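Local coordinates for taurine dioxygenase (PDB 5VN6), which probably catalyses the iron- and 2-oxoglutarate-dependent oxygenation of taurine, and here holds a magnesium ion at its metal site, at residues Q43-R48 / D260-Q265; N137-Y142 / E198-V203. All blocks are in the same frame, centred on the assembly; numbering follows the deposited sequence.

Contact 1 (Q43-R48 / D260-Q265); sequences QLLRHR and DNRATQ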
loop_
_atom_site.group_PDB
_atom_site.type_symbol
_atom_site.label_atom_id
_atom_site.label_comp_id
_atom_site.label_asym_id
_atom_site.label_seq_id
_atom_site.Cartn_x
_atom_site.Cartn_y
_atom_site.Cartn_z
ATOM N N GLN A 43 16.406 -6.466 17.538
ATOM C CA GLN A 43 15.640 -6.766 16.326
ATOM C C GLN A 43 14.658 -5.650 15.990
ATOM O O GLN A 43 14.477 -5.321 14.813
ATOM C CB GLN A 43 14.905 -8.099 16.467
ATOM C CG GLN A 43 15.792 -9.337 16.591
ATOM C CD GLN A 43 16.748 -9.537 15.413
ATOM O OE1 GLN A 43 16.446 -9.191 14.274
ATOM N NE2 GLN A 43 17.896 -10.147 15.689
ATOM N N LEU A 44 14.015 -5.053 16.999
ATOM C CA LEU A 44 13.082 -3.955 16.735
ATOM C C LEU A 44 13.783 -2.782 16.054
ATOM O O LEU A 44 13.245 -2.188 15.108
ATOM C CB LEU A 44 12.406 -3.501 18.037
ATOM C CG LEU A 44 11.432 -2.315 17.918
ATOM C CD1 LEU A 44 10.168 -2.627 17.122
ATOM C CD2 LEU A 44 11.071 -1.754 19.301
ATOM N N LEU A 45 14.988 -2.435 16.515
ATOM C CA LEU A 45 15.711 -1.323 15.904
ATOM C C LEU A 45 16.073 -1.611 14.448
ATOM O O LEU A 45 16.074 -0.699 13.616
ATOM C CB LEU A 45 16.976 -1.015 16.708
ATOM C CG LEU A 45 16.773 -0.353 18.071
ATOM C CD1 LEU A 45 18.114 -0.185 18.779
ATOM C CD2 LEU A 45 16.059 0.998 17.930
ATOM N N ARG A 46 16.350 -2.865 14.117
ATOM C CA ARG A 46 16.749 -3.217 12.753
ATOM C C ARG A 46 15.553 -3.366 11.805
ATOM O O ARG A 46 15.646 -3.005 10.628
ATOM C CB ARG A 46 17.580 -4.500 12.796
ATOM C CG ARG A 46 17.711 -5.276 11.511
ATOM C CD ARG A 46 18.440 -6.587 11.801
ATOM N NE ARG A 46 19.670 -6.336 12.557
ATOM C CZ ARG A 46 20.205 -7.177 13.439
ATOM N NH1 ARG A 46 19.620 -8.339 13.698
ATOM N NH2 ARG A 46 21.327 -6.850 14.073
ATOM N N HIS A 47 14.436 -3.914 12.279
ATOM C CA HIS A 47 13.323 -4.295 11.418
ATOM C C HIS A 47 12.115 -3.383 11.553
ATOM O O HIS A 47 11.108 -3.588 10.848
ATOM C CB HIS A 47 12.913 -5.743 11.715
ATOM C CG HIS A 47 13.965 -6.748 11.356
ATOM N ND1 HIS A 47 14.382 -6.953 10.057
ATOM C CD2 HIS A 47 14.695 -7.593 12.124
ATOM C CE1 HIS A 47 15.317 -7.889 10.039
ATOM N NE2 HIS A 47 15.526 -8.291 11.279
ATOM N N ARG A 48 12.199 -2.378 12.430
ATOM C CA ARG A 48 11.216 -1.305 12.617
ATOM C C ARG A 48 9.920 -1.769 13.284
ATOM O O ARG A 48 9.363 -1.047 14.125
ATOM C CB ARG A 48 10.893 -0.615 11.286
ATOM C CG ARG A 48 12.090 -0.358 10.353
ATOM C CD ARG A 48 13.232 0.342 11.026
ATOM N NE ARG A 48 14.367 0.519 10.129
ATOM C CZ ARG A 48 15.460 1.208 10.446
ATOM N NH1 ARG A 48 15.544 1.787 11.633
ATOM N NH2 ARG A 48 16.453 1.338 9.576
ATOM N N ASP A 260 8.574 0.649 16.325
ATOM C CA ASP A 260 9.365 1.833 16.637
ATOM C C ASP A 260 8.706 3.007 15.925
ATOM O O ASP A 260 8.877 3.194 14.725
ATOM C CB ASP A 260 10.820 1.622 16.220
ATOM C CG ASP A 260 11.713 2.870 16.442
ATOM O OD1 ASP A 260 11.216 3.974 16.749
ATOM O OD2 ASP A 260 12.945 2.728 16.322
ATOM N N ASN A 261 7.969 3.815 16.685
ATOM C CA ASN A 261 7.176 4.894 16.112
ATOM C C ASN A 261 8.047 6.013 15.564
ATOM O O ASN A 261 7.583 6.801 14.738
ATOM C CB ASN A 261 6.203 5.408 17.181
ATOM C CG ASN A 261 5.205 6.411 16.643
ATOM O OD1 ASN A 261 4.464 6.124 15.690
ATOM N ND2 ASN A 261 5.133 7.575 17.293
ATOM N N ARG A 262 9.306 6.073 15.987
ATOM C CA ARG A 262 10.202 7.120 15.531
ATOM C C ARG A 262 10.629 6.891 14.095
ATOM O O ARG A 262 10.860 7.855 13.356
ATOM C CB ARG A 262 11.429 7.183 16.448
ATOM C CG ARG A 262 11.061 7.256 17.907
ATOM C CD ARG A 262 12.239 6.888 18.801
ATOM N NE ARG A 262 12.627 5.489 18.648
ATOM C CZ ARG A 262 13.535 4.900 19.414
ATOM N NH1 ARG A 262 14.128 5.590 20.393
ATOM N NH2 ARG A 262 13.843 3.634 19.209
ATOM N N ALA A 263 10.743 5.632 13.685
ATOM C CA ALA A 263 11.271 5.296 12.372
ATOM C C ALA A 263 10.197 4.945 11.355
ATOM O O ALA A 263 10.528 4.735 10.191
ATOM C CB ALA A 263 12.254 4.113 12.481
ATOM N N THR A 264 8.936 4.848 11.760
ATOM C CA THR A 264 7.885 4.315 10.905
ATOM C C THR A 264 6.666 5.227 10.862
ATOM O O THR A 264 6.483 6.113 11.701
ATOM C CB THR A 264 7.419 2.929 11.389
ATOM O OG1 THR A 264 6.809 3.061 12.686
ATOM C CG2 THR A 264 8.592 1.969 11.478
ATOM N N GLN A 265 5.816 4.967 9.874
ATOM C CA GLN A 265 4.416 5.353 9.923
ATOM C C GLN A 265 3.584 4.079 9.834
ATOM O O GLN A 265 4.084 3.023 9.438
ATOM C CB GLN A 265 4.067 6.338 8.793
ATOM C CG GLN A 265 4.989 7.537 8.796
ATOM C CD GLN A 265 4.656 8.566 7.769
ATOM O OE1 GLN A 265 3.614 8.506 7.099
ATOM N NE2 GLN A 265 5.550 9.531 7.620
HETATM O O HOH W 1 13.970 1.315 14.108
#
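R48 and D260 meet through a backbone hydrogen bond, and a water bridges their charged ends. D260 N donates to R48 O, 2.9 Å away and almost straight at 171°. R48, the first residue after helix 34-47, has positive phi. R48 CB meets T264 CG2 at 3.5 Å. A bend at chi2 (-52°) takes the chain on past A263, where R48 NH1 lies near A263 CB. The water lies in the plane of the R48 guanidinium, accepts from NH1, and donates to L45 O and D260 OD2. R48 NH2 forms a salt bridge with E198. The D260 carboxylate is also gripped side-on by R262. R262 NE gives D260 OD1 a straight bond of 2.8 Å close to the guanidinium plane, and NH2 reaches OD2 from above the carboxylate plane. The bond from R262 N to D260 OD1 closes an Asx turn; it arrives from the opposite face to NE. H193 NE2 is also hydrogen-bonded to D260 OD2. L45 CD2 lies 3.7 Å from R262 NH2, and L44 CD1 packs on D260 N. The contact joins the end of helix 34-47 to the turn between strands 256-260 and 264-268, with V139 of helix 138-143 against both R48 and A263.

Contact 2 (N137-Y142 / E198-V203); sequences NMVLAY and EKVLYV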
loop_
_atom_site.group_PDB
_atom_site.type_symbol
_atom_site.label_atom_id
_atom_site.label_comp_id
_atom_site.label_asym_id
_atom_site.label_seq_id
_atom_site.Cartn_x
_atom_site.Cartn_y
_atom_site.Cartn_z
ATOM N N ASN A 137 8.603 2.161 6.212
ATOM C CA ASN A 137 9.945 2.439 6.723
ATOM C C ASN A 137 10.327 3.850 6.281
ATOM O O ASN A 137 10.680 4.077 5.125
ATOM C CB ASN A 137 10.919 1.382 6.207
ATOM C CG ASN A 137 12.347 1.591 6.684
ATOM O OD1 ASN A 137 12.756 2.696 7.042
ATOM N ND2 ASN A 137 13.121 0.515 6.678
ATOM N N MET A 138 10.241 4.819 7.191
ATOM C CA MET A 138 10.578 6.185 6.795
ATOM C C MET A 138 12.077 6.471 6.856
ATOM O O MET A 138 12.493 7.576 6.492
ATOM C CB MET A 138 9.803 7.191 7.659
ATOM C CG MET A 138 8.296 6.969 7.611
ATOM S SD MET A 138 7.609 6.765 5.930
ATOM C CE MET A 138 7.921 8.422 5.282
ATOM N N VAL A 139 12.888 5.524 7.331
ATOM C CA VAL A 139 14.342 5.619 7.164
ATOM C C VAL A 139 14.711 5.389 5.699
ATOM O O VAL A 139 15.450 6.166 5.077
ATOM C CB VAL A 139 15.052 4.608 8.087
ATOM C CG1 VAL A 139 16.572 4.509 7.760
ATOM C CG2 VAL A 139 14.813 4.950 9.582
ATOM N N LEU A 140 14.174 4.316 5.127
ATOM C CA LEU A 140 14.340 4.053 3.707
ATOM C C LEU A 140 13.714 5.158 2.850
ATOM O O LEU A 140 14.265 5.534 1.804
ATOM C CB LEU A 140 13.717 2.691 3.396
ATOM C CG LEU A 140 14.121 1.957 2.145
ATOM C CD1 LEU A 140 15.662 1.836 2.140
ATOM C CD2 LEU A 140 13.440 0.587 2.173
ATOM N N ALA A 141 12.555 5.681 3.258
ATOM C CA ALA A 141 11.942 6.751 2.471
ATOM C C ALA A 141 12.861 7.963 2.380
ATOM O O ALA A 141 12.966 8.592 1.316
ATOM C CB ALA A 141 10.596 7.154 3.068
ATOM N N TYR A 142 13.543 8.305 3.482
ATOM C CA TYR A 142 14.523 9.385 3.427
ATOM C C TYR A 142 15.723 8.989 2.579
ATOM O O TYR A 142 16.146 9.743 1.694
ATOM C CB TYR A 142 15.020 9.766 4.829
ATOM C CG TYR A 142 16.130 10.803 4.681
ATOM C CD1 TYR A 142 15.818 12.151 4.472
ATOM C CD2 TYR A 142 17.462 10.428 4.624
ATOM C CE1 TYR A 142 16.804 13.099 4.266
ATOM C CE2 TYR A 142 18.478 11.382 4.425
ATOM C CZ TYR A 142 18.136 12.708 4.248
ATOM O OH TYR A 142 19.106 13.666 4.033
ATOM N N GLU A 198 20.190 7.106 12.390
ATOM C CA GLU A 198 19.650 7.116 11.041
ATOM C C GLU A 198 18.756 8.329 10.836
ATOM O O GLU A 198 18.070 8.782 11.756
ATOM C CB GLU A 198 18.831 5.847 10.777
ATOM C CG GLU A 198 19.622 4.561 10.777
ATOM C CD GLU A 198 18.726 3.360 10.931
ATOM O OE1 GLU A 198 17.895 3.364 11.873
ATOM O OE2 GLU A 198 18.830 2.424 10.111
ATOM N N LYS A 199 18.730 8.833 9.606
ATOM C CA LYS A 199 17.826 9.924 9.280
ATOM C C LYS A 199 16.452 9.385 8.885
ATOM O O LYS A 199 16.339 8.365 8.200
ATOM C CB LYS A 199 18.426 10.808 8.188
ATOM C CG LYS A 199 19.664 11.588 8.676
ATOM C CD LYS A 199 20.108 12.630 7.639
ATOM C CE LYS A 199 21.419 13.306 8.044
ATOM N NZ LYS A 199 21.851 14.320 7.035
ATOM N N VAL A 200 15.412 10.059 9.377
ATOM C CA VAL A 200 14.022 9.668 9.195
ATOM C C VAL A 200 13.302 10.801 8.476
ATOM O O VAL A 200 13.388 11.956 8.899
ATOM C CB VAL A 200 13.341 9.371 10.546
ATOM C CG1 VAL A 200 11.912 8.818 10.325
ATOM C CG2 VAL A 200 14.188 8.418 11.369
ATOM N N LEU A 201 12.592 10.479 7.401
ATOM C CA LEU A 201 11.680 11.454 6.817
ATOM C C LEU A 201 10.476 11.610 7.742
ATOM O O LEU A 201 9.635 10.707 7.847
ATOM C CB LEU A 201 11.273 11.040 5.404
ATOM C CG LEU A 201 10.276 11.970 4.702
ATOM C CD1 LEU A 201 10.803 13.422 4.615
ATOM C CD2 LEU A 201 9.904 11.416 3.307
ATOM N N TYR A 202 10.390 12.765 8.408
ATOM C CA TYR A 202 9.460 12.953 9.517
ATOM C C TYR A 202 8.366 13.983 9.222
ATOM O O TYR A 202 8.185 14.956 9.966
ATOM C CB TYR A 202 10.265 13.341 10.779
ATOM C CG TYR A 202 9.493 13.097 12.045
ATOM C CD1 TYR A 202 9.173 14.141 12.898
ATOM C CD2 TYR A 202 9.061 11.807 12.379
ATOM C CE1 TYR A 202 8.447 13.927 14.049
ATOM C CE2 TYR A 202 8.320 11.586 13.517
ATOM C CZ TYR A 202 8.023 12.661 14.355
ATOM O OH TYR A 202 7.299 12.470 15.501
ATOM N N VAL A 203 7.612 13.761 8.149
ATOM C CA VAL A 203 6.343 14.435 7.902
ATOM C C VAL A 203 5.311 13.364 7.565
ATOM O O VAL A 203 5.640 12.321 6.994
ATOM C CB VAL A 203 6.445 15.490 6.776
ATOM C CG1 VAL A 203 7.334 16.667 7.236
ATOM C CG2 VAL A 203 6.993 14.845 5.457
#
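M138 O is gripped from opposite faces of its carbonyl plane by L201 N and Y142 N. L201 N lies 3.0 Å from M138 O, out of the carbonyl plane. The bond from Y142 N belongs to the first turn of the helix. One carbonyl thus ties strand 199-201 to the helix start, where N137 is the N-cap, its OD1 accepting from L140 N. Close by, V139 CA makes a CA-H...O contact of 3.5 Å with K199 O. The Y142 ring offers one face to K199. With chi1 at 175° the ring swings over the strand, and K199 CB sits 4.1 Å from its centroid in a CH-pi contact. The extended K199 chain continues along the ring until K199 CD lies 3.9 Å from Y142 OH. M138 bends at chi2 and chi3, which brings M138 CE to 4.1 Å from L201 CD2, while its CB meets V200 CG1. V139 sets CG2 against V200 CG2 and CG1 against E198 at about a right angle. The helix and strand segments cross at 91°. Strand 199-201 is an outer strand of its four-stranded sheet. Strand 185-192 flanks it there, V190 touches Y142 and K199, and L236 of helix 228-237 packs on L201.

How the contacts relate
The two contacts have centres 10 Å apart and touch directly. R48 of contact 1 forms a salt bridge with E198 of contact 2, R48 NH2 to E198 OE2 at 2.7 Å. Q265 NE2 probably donates to V203 O at 2.9 Å, and R262 O packs against V200 CG1. M138 also shares a backbone hydrogen bond with A263. Contact 1 lies nearer the metal site of H106, D108 and H266. The T264 side chain is about 9 Å from the magnesium ion, against about 13 Å for that of M138. H266 follows directly after 260-265, and N261 OD1 is hydrogen-bonded to D108 N.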